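Local coordinates for protein acetylxylan esterase A (Aspergillus awamori, PDB 5X6S) that removes acetyl side groups from the backbone of acetylated xylans, acting as a secreted serine esterase of carbohydrate esterase family 1 in the breakdown of plant biomass, at residues 142-150 with 205-216; 193-204 with 248-259. All blocks are in the same frame, centred on the assembly; numbering follows the deposited sequence.

Contact 1 of 2, residues 142-150 with 205-216; sequences YSGVSAGCF and LYPQNYYETCKQ. With NAG (2-acetamido-2-deoxy-beta-D-glucopyranose), chain C.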
loop_
_atom_site.group_PDB
_atom_site.type_symbol
_atom_site.label_atom_id
_atom_site.label_comp_id
_atom_site.label_asym_id
_atom_site.label_seq_id
_atom_site.Cartn_x
_atom_site.Cartn_y
_atom_site.Cartn_z
ATOM N N TYR A 142 -14.684 6.871 -15.289
ATOM C CA TYR A 142 -15.408 7.319 -16.506
ATOM C C TYR A 142 -16.927 7.075 -16.392
ATOM O O TYR A 142 -17.443 5.995 -16.729
ATOM C CB TYR A 142 -14.839 6.690 -17.802
ATOM C CG TYR A 142 -13.503 7.222 -18.172
ATOM C CD1 TYR A 142 -13.379 8.502 -18.748
ATOM C CD2 TYR A 142 -12.334 6.494 -17.943
ATOM C CE1 TYR A 142 -12.148 9.024 -19.054
ATOM C CE2 TYR A 142 -11.058 7.038 -18.279
ATOM C CZ TYR A 142 -10.997 8.286 -18.851
ATOM O OH TYR A 142 -9.819 8.856 -19.201
ATOM N N SER A 143 -17.660 8.099 -15.910
ATOM C CA SER A 143 -19.148 8.018 -15.875
ATOM C C SER A 143 -19.672 6.892 -15.000
ATOM O O SER A 143 -20.206 5.883 -15.491
ATOM C CB SER A 143 -19.730 7.895 -17.287
ATOM O OG SER A 143 -19.177 8.877 -18.168
ATOM N N GLY A 144 -19.485 7.036 -13.696
ATOM C CA GLY A 144 -19.982 6.063 -12.742
ATOM C C GLY A 144 -20.957 6.706 -11.742
ATOM O O GLY A 144 -21.563 7.752 -12.018
ATOM N N VAL A 145 -21.086 6.077 -10.584
ATOM C CA VAL A 145 -21.832 6.629 -9.433
ATOM C C VAL A 145 -20.950 6.433 -8.217
ATOM O O VAL A 145 -20.022 5.627 -8.256
ATOM C CB VAL A 145 -23.222 5.999 -9.215
ATOM C CG1 VAL A 145 -24.060 6.063 -10.478
ATOM C CG2 VAL A 145 -23.129 4.572 -8.698
ATOM N N SER A 146 -21.219 7.212 -7.160
ATOM C CA SER A 146 -20.390 7.243 -5.944
ATOM C C SER A 146 -20.391 5.843 -5.289
ATOM O O SER A 146 -21.284 5.050 -5.539
ATOM C CB SER A 146 -20.906 8.302 -4.967
ATOM O OG SER A 146 -22.267 8.011 -4.632
ATOM N N ALA A 147 -19.369 5.564 -4.486
ATOM C CA ALA A 147 -19.301 4.292 -3.803
ATOM C C ALA A 147 -20.478 4.207 -2.835
ATOM O O ALA A 147 -20.666 5.076 -1.962
ATOM C CB ALA A 147 -17.967 4.136 -3.053
ATOM N N GLY A 148 -21.288 3.186 -3.015
ATOM C CA GLY A 148 -22.438 2.928 -2.173
ATOM C C GLY A 148 -23.703 3.585 -2.680
ATOM O O GLY A 148 -24.728 3.412 -2.084
ATOM N N CYS A 149 -23.643 4.297 -3.806
ATOM C CA CYS A 149 -24.860 4.810 -4.456
ATOM C C CYS A 149 -25.751 3.684 -4.986
ATOM O O CYS A 149 -26.983 3.825 -5.064
ATOM C CB CYS A 149 -24.474 5.816 -5.553
ATOM S SG CYS A 149 -25.817 6.918 -6.144
ATOM N N PHE A 150 -25.147 2.537 -5.346
ATOM C CA PHE A 150 -25.928 1.395 -5.810
ATOM C C PHE A 150 -26.233 0.403 -4.711
ATOM O O PHE A 150 -26.760 -0.685 -4.985
ATOM C CB PHE A 150 -25.285 0.672 -7.018
ATOM C CG PHE A 150 -25.885 1.037 -8.355
ATOM C CD1 PHE A 150 -26.265 2.362 -8.645
ATOM C CD2 PHE A 150 -26.042 0.067 -9.347
ATOM C CE1 PHE A 150 -26.780 2.696 -9.891
ATOM C CE2 PHE A 150 -26.540 0.399 -10.608
ATOM C CZ PHE A 150 -26.924 1.730 -10.874
ATOM N N LEU A 205 -26.605 7.414 -16.381
ATOM C CA LEU A 205 -26.186 7.803 -15.044
ATOM C C LEU A 205 -26.167 9.321 -15.006
ATOM O O LEU A 205 -25.217 9.982 -15.482
ATOM C CB LEU A 205 -24.807 7.229 -14.659
ATOM C CG LEU A 205 -24.667 5.701 -14.812
ATOM C CD1 LEU A 205 -23.306 5.244 -14.380
ATOM C CD2 LEU A 205 -25.785 4.964 -14.076
ATOM N N TYR A 206 -27.240 9.874 -14.422
ATOM C CA TYR A 206 -27.487 11.310 -14.481
ATOM C C TYR A 206 -26.372 12.105 -13.832
ATOM O O TYR A 206 -25.748 11.661 -12.854
ATOM C CB TYR A 206 -28.910 11.662 -13.953
ATOM C CG TYR A 206 -29.980 11.448 -15.017
ATOM C CD1 TYR A 206 -30.450 10.173 -15.325
ATOM C CD2 TYR A 206 -30.485 12.536 -15.751
ATOM C CE1 TYR A 206 -31.406 9.962 -16.328
ATOM C CE2 TYR A 206 -31.438 12.352 -16.742
ATOM C CZ TYR A 206 -31.885 11.051 -17.032
ATOM O OH TYR A 206 -32.820 10.846 -18.015
ATOM N N PRO A 207 -26.091 13.311 -14.378
ATOM C CA PRO A 207 -24.904 14.058 -13.990
ATOM C C PRO A 207 -24.843 14.486 -12.525
ATOM O O PRO A 207 -23.778 14.919 -12.053
ATOM C CB PRO A 207 -24.933 15.308 -14.920
ATOM C CG PRO A 207 -26.228 15.285 -15.612
ATOM C CD PRO A 207 -26.868 13.953 -15.462
ATOM N N GLN A 208 -25.968 14.420 -11.814
ATOM C CA GLN A 208 -25.958 14.675 -10.363
ATOM C C GLN A 208 -24.914 13.759 -9.660
ATOM O O GLN A 208 -24.181 14.200 -8.730
ATOM C CB GLN A 208 -27.355 14.461 -9.717
ATOM C CG GLN A 208 -27.356 14.852 -8.228
ATOM C CD GLN A 208 -27.120 16.316 -8.043
ATOM O OE1 GLN A 208 -27.700 17.119 -8.770
ATOM N NE2 GLN A 208 -26.281 16.683 -7.120
ATOM N N ASN A 209 -24.837 12.526 -10.168
ATOM C CA ASN A 209 -23.882 11.537 -9.705
ATOM C C ASN A 209 -22.462 11.973 -9.816
ATOM O O ASN A 209 -21.628 11.572 -9.015
ATOM C CB ASN A 209 -24.095 10.216 -10.433
ATOM C CG ASN A 209 -25.389 9.565 -10.057
ATOM O OD1 ASN A 209 -25.636 9.284 -8.872
ATOM N ND2 ASN A 209 -26.208 9.262 -11.060
ATOM N N TYR A 210 -22.138 12.844 -10.775
ATOM C CA TYR A 210 -20.816 13.414 -10.776
ATOM C C TYR A 210 -20.600 14.209 -9.525
ATOM O O TYR A 210 -19.546 14.133 -8.881
ATOM C CB TYR A 210 -20.598 14.315 -12.023
ATOM C CG TYR A 210 -19.380 15.194 -11.979
ATOM C CD1 TYR A 210 -18.121 14.705 -12.294
ATOM C CD2 TYR A 210 -19.486 16.558 -11.679
ATOM C CE1 TYR A 210 -17.017 15.506 -12.255
ATOM C CE2 TYR A 210 -18.382 17.378 -11.662
ATOM C CZ TYR A 210 -17.147 16.861 -11.944
ATOM O OH TYR A 210 -16.017 17.670 -11.923
ATOM N N TYR A 211 -21.581 15.033 -9.172
ATOM C CA TYR A 211 -21.379 15.926 -8.018
ATOM C C TYR A 211 -21.380 15.126 -6.720
ATOM O O TYR A 211 -20.616 15.420 -5.824
ATOM C CB TYR A 211 -22.448 17.041 -8.008
ATOM C CG TYR A 211 -22.285 17.941 -9.226
ATOM C CD1 TYR A 211 -21.260 18.863 -9.305
ATOM C CD2 TYR A 211 -23.108 17.765 -10.347
ATOM C CE1 TYR A 211 -21.114 19.674 -10.448
ATOM C CE2 TYR A 211 -22.940 18.539 -11.482
ATOM C CZ TYR A 211 -21.938 19.475 -11.528
ATOM O OH TYR A 211 -21.762 20.231 -12.672
ATOM N N GLU A 212 -22.238 14.118 -6.653
ATOM C CA GLU A 212 -22.300 13.212 -5.465
ATOM C C GLU A 212 -20.984 12.479 -5.249
ATOM O O GLU A 212 -20.552 12.290 -4.145
ATOM C CB GLU A 212 -23.442 12.239 -5.604
ATOM C CG GLU A 212 -24.806 12.930 -5.662
ATOM C CD GLU A 212 -24.959 13.996 -4.556
ATOM O OE1 GLU A 212 -25.023 13.633 -3.351
ATOM O OE2 GLU A 212 -24.980 15.199 -4.909
ATOM N N THR A 213 -20.319 12.112 -6.329
ATOM C CA THR A 213 -19.003 11.448 -6.247
ATOM C C THR A 213 -17.907 12.395 -5.796
ATOM O O THR A 213 -17.043 12.032 -4.983
ATOM C CB THR A 213 -18.635 10.789 -7.612
ATOM O OG1 THR A 213 -19.665 9.856 -8.010
ATOM C CG2 THR A 213 -17.315 10.084 -7.515
ATOM N N CYS A 214 -17.900 13.625 -6.330
ATOM C CA CYS A 214 -16.911 14.595 -5.933
ATOM C C CYS A 214 -17.102 14.990 -4.463
ATOM O O CYS A 214 -16.121 15.153 -3.742
ATOM C CB CYS A 214 -16.997 15.821 -6.852
ATOM S SG CYS A 214 -16.335 15.507 -8.539
ATOM N N LYS A 215 -18.353 15.117 -4.043
ATOM C CA LYS A 215 -18.701 15.289 -2.614
ATOM C C LYS A 215 -18.097 14.167 -1.789
ATOM O O LYS A 215 -17.371 14.429 -0.802
ATOM C CB LYS A 215 -20.210 15.268 -2.431
ATOM C CG LYS A 215 -20.959 16.553 -2.834
ATOM C CD LYS A 215 -22.433 16.271 -2.822
ATOM C CE LYS A 215 -23.294 17.492 -2.988
ATOM N NZ LYS A 215 -24.729 17.051 -2.941
ATOM N N GLN A 216 -18.383 12.928 -2.185
ATOM C CA GLN A 216 -17.878 11.739 -1.457
ATOM C C GLN A 216 -16.384 11.816 -1.208
ATOM O O GLN A 216 -15.932 11.770 -0.042
ATOM C CB GLN A 216 -18.214 10.478 -2.206
ATOM C CG GLN A 216 -17.663 9.224 -1.540
ATOM C CD GLN A 216 -18.339 7.972 -2.088
ATOM O OE1 GLN A 216 -18.165 7.630 -3.247
ATOM N NE2 GLN A 216 -19.150 7.325 -1.269
HETATM C C1 NAG C . -30.694 2.964 -3.653
HETATM C C2 NAG C . -31.273 2.223 -2.441
HETATM C C3 NAG C . -31.441 3.143 -1.230
HETATM C C4 NAG C . -30.148 3.890 -0.908
HETATM C C5 NAG C . -29.576 4.530 -2.187
HETATM C C6 NAG C . -28.193 5.095 -1.938
HETATM C C7 NAG C . -32.882 0.422 -2.872
HETATM C C8 NAG C . -34.254 0.071 -3.351
HETATM N N2 NAG C . -32.564 1.696 -2.828
HETATM O O3 NAG C . -31.882 2.353 -0.142
HETATM O O4 NAG C . -30.286 4.941 0.033
HETATM O O5 NAG C . -29.503 3.658 -3.309
HETATM O O6 NAG C . -27.758 5.703 -3.145
HETATM O O7 NAG C . -32.102 -0.488 -2.563
HETATM O O HOH W 1 -23.373 9.120 -7.285
#

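Contact 2 of 2, residues 193-204 with 248-259; sequences RMQIYHGSIDTT and SLQGIFATGVGH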
loop_
_atom_site.group_PDB
_atom_site.type_symbol
_atom_site.label_atom_id
_atom_site.label_comp_id
_atom_site.label_asym_id
_atom_site.label_seq_id
_atom_site.Cartn_x
_atom_site.Cartn_y
_atom_site.Cartn_z
ATOM N N ARG A 193 -5.569 8.512 -5.176
ATOM C CA ARG A 193 -5.939 9.825 -5.730
ATOM C C ARG A 193 -7.046 9.582 -6.774
ATOM O O ARG A 193 -6.868 8.757 -7.672
ATOM C CB ARG A 193 -4.732 10.473 -6.358
ATOM C CG ARG A 193 -3.568 10.699 -5.436
ATOM C CD ARG A 193 -2.372 11.319 -6.204
ATOM N NE ARG A 193 -1.636 10.349 -7.048
ATOM C CZ ARG A 193 -1.779 10.231 -8.369
ATOM N NH1 ARG A 193 -2.616 11.004 -9.014
ATOM N NH2 ARG A 193 -1.082 9.316 -9.039
ATOM N N MET A 194 -8.187 10.272 -6.646
ATOM C CA MET A 194 -9.349 10.059 -7.465
ATOM C C MET A 194 -9.501 11.104 -8.575
ATOM O O MET A 194 -9.425 12.298 -8.318
ATOM C CB MET A 194 -10.618 10.058 -6.629
ATOM C CG MET A 194 -10.662 9.089 -5.470
ATOM S SD MET A 194 -10.401 7.351 -6.007
ATOM C CE MET A 194 -11.858 7.104 -6.949
ATOM N N GLN A 195 -9.772 10.636 -9.789
ATOM C CA GLN A 195 -10.093 11.487 -10.935
ATOM C C GLN A 195 -11.397 11.023 -11.503
ATOM O O GLN A 195 -11.532 9.849 -11.932
ATOM C CB GLN A 195 -8.993 11.379 -11.991
ATOM C CG GLN A 195 -9.215 12.207 -13.221
ATOM C CD GLN A 195 -8.079 12.012 -14.224
ATOM O OE1 GLN A 195 -7.881 10.898 -14.762
ATOM N NE2 GLN A 195 -7.301 13.065 -14.448
ATOM N N ILE A 196 -12.385 11.924 -11.514
ATOM C CA ILE A 196 -13.784 11.610 -11.830
ATOM C C ILE A 196 -14.243 12.355 -13.096
ATOM O O ILE A 196 -14.337 13.593 -13.085
ATOM C CB ILE A 196 -14.713 12.002 -10.646
ATOM C CG1 ILE A 196 -14.140 11.513 -9.316
ATOM C CG2 ILE A 196 -16.183 11.608 -10.900
ATOM C CD1 ILE A 196 -13.947 9.995 -9.177
ATOM N N TYR A 197 -14.549 11.620 -14.172
ATOM C CA TYR A 197 -15.119 12.185 -15.388
ATOM C C TYR A 197 -16.621 11.931 -15.444
ATOM O O TYR A 197 -17.101 10.876 -15.049
ATOM C CB TYR A 197 -14.542 11.521 -16.639
ATOM C CG TYR A 197 -13.102 11.825 -17.001
ATOM C CD1 TYR A 197 -12.021 11.115 -16.431
ATOM C CD2 TYR A 197 -12.810 12.776 -17.975
ATOM C CE1 TYR A 197 -10.697 11.374 -16.834
ATOM C CE2 TYR A 197 -11.489 13.013 -18.396
ATOM C CZ TYR A 197 -10.441 12.321 -17.831
ATOM O OH TYR A 197 -9.161 12.588 -18.280
ATOM N N HIS A 198 -17.371 12.852 -16.032
ATOM C CA HIS A 198 -18.796 12.637 -16.265
ATOM C C HIS A 198 -19.239 13.602 -17.370
ATOM O O HIS A 198 -18.673 14.679 -17.507
ATOM C CB HIS A 198 -19.629 12.862 -14.999
ATOM C CG HIS A 198 -20.819 11.959 -14.874
ATOM N ND1 HIS A 198 -20.841 10.893 -14.007
ATOM C CD2 HIS A 198 -21.997 11.912 -15.549
ATOM C CE1 HIS A 198 -21.962 10.216 -14.153
ATOM N NE2 HIS A 198 -22.697 10.831 -15.068
ATOM N N GLY A 199 -20.261 13.210 -18.118
ATOM C CA GLY A 199 -20.810 14.076 -19.178
ATOM C C GLY A 199 -22.095 14.776 -18.743
ATOM O O GLY A 199 -22.921 14.178 -18.040
ATOM N N SER A 200 -22.267 16.038 -19.165
ATOM C CA SER A 200 -23.405 16.887 -18.731
ATOM C C SER A 200 -24.765 16.432 -19.259
ATOM O O SER A 200 -25.790 16.823 -18.749
ATOM C CB SER A 200 -23.176 18.358 -19.112
ATOM O OG SER A 200 -23.305 18.528 -20.513
ATOM N N ILE A 201 -24.778 15.588 -20.287
ATOM C CA ILE A 201 -26.027 15.153 -20.882
ATOM C C ILE A 201 -26.191 13.655 -20.815
ATOM O O ILE A 201 -26.961 13.036 -21.576
ATOM C CB ILE A 201 -26.225 15.745 -22.305
ATOM C CG1 ILE A 201 -25.123 15.300 -23.255
ATOM C CG2 ILE A 201 -26.271 17.279 -22.213
ATOM C CD1 ILE A 201 -25.513 15.407 -24.729
ATOM N N ASP A 202 -25.525 13.053 -19.828
ATOM C CA ASP A 202 -25.715 11.628 -19.534
ATOM C C ASP A 202 -27.146 11.374 -19.046
ATOM O O ASP A 202 -27.564 11.939 -18.044
ATOM C CB ASP A 202 -24.707 11.232 -18.456
ATOM C CG ASP A 202 -24.495 9.727 -18.351
ATOM O OD1 ASP A 202 -25.458 8.935 -18.550
ATOM O OD2 ASP A 202 -23.330 9.355 -18.070
ATOM N N THR A 203 -27.879 10.512 -19.736
ATOM C CA THR A 203 -29.226 10.142 -19.355
ATOM C C THR A 203 -29.332 8.658 -18.985
ATOM O O THR A 203 -30.415 8.093 -18.990
ATOM C CB THR A 203 -30.222 10.503 -20.498
ATOM O OG1 THR A 203 -29.908 9.762 -21.667
ATOM C CG2 THR A 203 -30.124 11.996 -20.826
ATOM N N THR A 204 -28.184 8.028 -18.695
ATOM C CA THR A 204 -28.128 6.668 -18.103
ATOM C C THR A 204 -27.751 6.793 -16.626
ATOM O O THR A 204 -28.487 6.358 -15.736
ATOM C CB THR A 204 -27.080 5.798 -18.814
ATOM O OG1 THR A 204 -27.464 5.630 -20.182
ATOM C CG2 THR A 204 -26.961 4.447 -18.162
ATOM N N SER A 248 -5.564 14.593 -4.117
ATOM C CA SER A 248 -6.251 13.297 -4.156
ATOM C C SER A 248 -7.640 13.358 -4.764
ATOM O O SER A 248 -8.386 12.382 -4.714
ATOM C CB SER A 248 -6.312 12.676 -2.736
ATOM O OG SER A 248 -4.992 12.418 -2.261
ATOM N N LEU A 249 -8.019 14.529 -5.322
ATOM C CA LEU A 249 -9.293 14.627 -5.984
ATOM C C LEU A 249 -9.341 15.703 -7.068
ATOM O O LEU A 249 -9.160 16.900 -6.775
ATOM C CB LEU A 249 -10.457 14.870 -5.013
ATOM C CG LEU A 249 -11.799 15.024 -5.664
ATOM C CD1 LEU A 249 -12.328 13.763 -6.401
ATOM C CD2 LEU A 249 -12.863 15.492 -4.689
ATOM N N GLN A 250 -9.643 15.266 -8.285
ATOM C CA GLN A 250 -10.062 16.170 -9.314
ATOM C C GLN A 250 -11.267 15.658 -10.080
ATOM O O GLN A 250 -11.467 14.441 -10.213
ATOM C CB GLN A 250 -8.903 16.563 -10.203
ATOM C CG GLN A 250 -8.377 15.498 -11.095
ATOM C CD GLN A 250 -7.224 15.931 -11.967
ATOM O OE1 GLN A 250 -7.293 15.822 -13.164
ATOM N NE2 GLN A 250 -6.154 16.332 -11.370
ATOM N N GLY A 251 -12.101 16.579 -10.542
ATOM C CA GLY A 251 -13.286 16.219 -11.280
ATOM C C GLY A 251 -13.171 16.828 -12.682
ATOM O O GLY A 251 -12.635 17.934 -12.824
ATOM N N ILE A 252 -13.679 16.113 -13.683
ATOM C CA ILE A 252 -13.632 16.600 -15.071
ATOM C C ILE A 252 -15.042 16.471 -15.617
ATOM O O ILE A 252 -15.562 15.372 -15.797
ATOM C CB ILE A 252 -12.558 15.849 -15.929
ATOM C CG1 ILE A 252 -11.203 16.050 -15.291
ATOM C CG2 ILE A 252 -12.579 16.347 -17.380
ATOM C CD1 ILE A 252 -10.257 14.939 -15.421
ATOM N N PHE A 253 -15.711 17.613 -15.801
ATOM C CA PHE A 253 -17.090 17.624 -16.284
ATOM C C PHE A 253 -17.075 17.971 -17.775
ATOM O O PHE A 253 -16.574 19.040 -18.145
ATOM C CB PHE A 253 -17.962 18.634 -15.500
ATOM C CG PHE A 253 -19.439 18.393 -15.603
ATOM C CD1 PHE A 253 -20.013 17.219 -15.114
ATOM C CD2 PHE A 253 -20.293 19.381 -16.125
ATOM C CE1 PHE A 253 -21.387 17.034 -15.147
ATOM C CE2 PHE A 253 -21.676 19.191 -16.197
ATOM C CZ PHE A 253 -22.238 18.012 -15.714
ATOM N N ALA A 254 -17.621 17.061 -18.583
ATOM C CA ALA A 254 -17.628 17.179 -20.066
ATOM C C ALA A 254 -18.994 17.681 -20.578
ATOM O O ALA A 254 -19.953 16.935 -20.704
ATOM C CB ALA A 254 -17.303 15.828 -20.691
ATOM N N THR A 255 -19.075 18.978 -20.855
ATOM C CA THR A 255 -20.309 19.549 -21.367
ATOM C C THR A 255 -20.603 19.084 -22.781
ATOM O O THR A 255 -19.723 19.115 -23.662
ATOM C CB THR A 255 -20.271 21.112 -21.298
ATOM O OG1 THR A 255 -20.093 21.503 -19.937
ATOM C CG2 THR A 255 -21.548 21.733 -21.861
ATOM N N GLY A 256 -21.837 18.621 -22.961
ATOM C CA GLY A 256 -22.341 18.101 -24.222
ATOM C C GLY A 256 -22.062 16.636 -24.491
ATOM O O GLY A 256 -22.393 16.134 -25.559
ATOM N N VAL A 257 -21.434 15.949 -23.523
ATOM C CA VAL A 257 -21.110 14.513 -23.641
ATOM C C VAL A 257 -22.081 13.695 -22.781
ATOM O O VAL A 257 -22.464 14.097 -21.655
ATOM C CB VAL A 257 -19.616 14.241 -23.240
ATOM C CG1 VAL A 257 -19.242 12.748 -23.294
ATOM C CG2 VAL A 257 -18.662 15.066 -24.089
ATOM N N GLY A 258 -22.539 12.588 -23.337
ATOM C CA GLY A 258 -23.421 11.676 -22.637
ATOM C C GLY A 258 -22.705 10.474 -22.003
ATOM O O GLY A 258 -21.594 10.597 -21.461
ATOM N N HIS A 259 -23.383 9.349 -22.055
ATOM C CA HIS A 259 -22.894 8.109 -21.469
ATOM C C HIS A 259 -22.156 7.301 -22.506
ATOM O O HIS A 259 -22.770 6.893 -23.481
ATOM C CB HIS A 259 -24.073 7.290 -20.931
ATOM C CG HIS A 259 -23.675 6.275 -19.905
ATOM N ND1 HIS A 259 -23.251 6.615 -18.638
ATOM C CD2 HIS A 259 -23.608 4.924 -19.975
ATOM C CE1 HIS A 259 -22.950 5.514 -17.966
ATOM N NE2 HIS A 259 -23.173 4.477 -18.749
HETATM O O HOH W 2 -21.241 10.546 -18.787
HETATM O O HOH W 3 -26.429 9.473 -22.509
#

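Contact 1 of 2, residues 142-150 with 205-216
Gln216, on the helix that follows strand 193-199 in this alpha/beta-hydrolase fold, grips the backbone of Ala147 with both ends of its amide. The Ala147 N-H reaches Gln216 OE1 at 2.7 Å, while Gln216 NE2 gives a straighter bond (172°) to Ala147 O at 2.8 Å; each acceptor is met in its carbonyl plane on a lone pair, and the paired bonds fix the amide's rotation. With CG anti to the backbone N (chi1 177°) and the chain extended beyond it, the side chain reaches the type II turn Ser146-Cys149. One turn earlier, Thr213 OG1 donates to Asn209 O and lies 3.2 Å from Ser146 N without bonding to it; that N-H is taken by a water, which donates to Asn209 OD1. Val145 and Asn209 lie side by side, CG1 against the amide carbon CG, whereas Asn209 ND2 is turned to the carbonyl of Cys164. Leu205 CD1 comes against Ser143 O (3.4 Å) and Gly144 CA. At the last residue of the turn, the attached sugar donates from NAG O6 to Cys149 O at 2.8 Å, and Cys149 SG, in disulfide linkage with Cys164, lies 3.6 Å from Asn209 OD1.

Contact 2 of 2, residues 193-204 with 248-259
Ile252 and Tyr197 pack side by side on one face of a parallel strand pair. From Ile252 CB, 3.7 Å from Tyr197 CD2, the isoleucine divides: CG2 lies against the CD2-CE2 side of the ring, and CG1, anti to the carbonyl carbon, bears CD1, which lies over one face of the ring, toward its rim. Ile252 CD1 sits 3.8 Å from the Tyr197 ring centroid and 21° off the normal, a CH-pi contact, and also touches Gln195 NE2. Gln195 NE2 donates to Gln250 OE1 at 3.0 Å; the acceptor lies in the Gln195 amide plane, but the donor stands above the Gln250 carbonyl plane, the two amides being turned 60° apart. Gln195 OE1 is bonded to Thr140 on the next strand. Strands 193-199 and 249-254 run 13° from parallel within the central sheet of the alpha/beta-hydrolase fold, joined by a ladder of backbone bonds from Met194 N to Ser200 N. Past the strand ends, Ser200 OG accepts from Gly256 N at 2.9 Å; its CB reaches back to CE2 of Phe253, on the strand. The two loops then bring together Asp202 and His259, which with Ser119, the probable nucleophile, fit the Ser-His-Asp charge-relay arrangement. His259 ND1 donates to the syn lone pair of Asp202 OD2 at 2.8 Å, the oxygen lying in the imidazole plane, and His259 NE2 is bonded to Ser119 OG. Asp202 OD1 closes an Asx turn with Thr204 N. Over one face of the imidazole, Thr204 CB lies 3.8 Å from the His259 ring centroid.

How the contacts relate
From the N terminus the chain lays down six strands of the sheet, through strand 138-142, before reaching the loop 142-150, and then runs through strand 193-199 and its following turn. Residues 205-216 come directly after and close contact 1, a loop with 54 residues between its segments; 248-259 closes contact 2 across 43 residues. The segments alternate, so the two closures cross rather than nest. Contact 1 ties the loop after strand 138-142 to helix 208-221, and contact 2 sets strand 249-254 beside strand 193-199. Their centres are 9 Å apart, and they meet directly: His198 NE2 lies 2.7 Å from Leu205 O, and Ser143 N 3.0 Å from Tyr197 O, both probable hydrogen bonds.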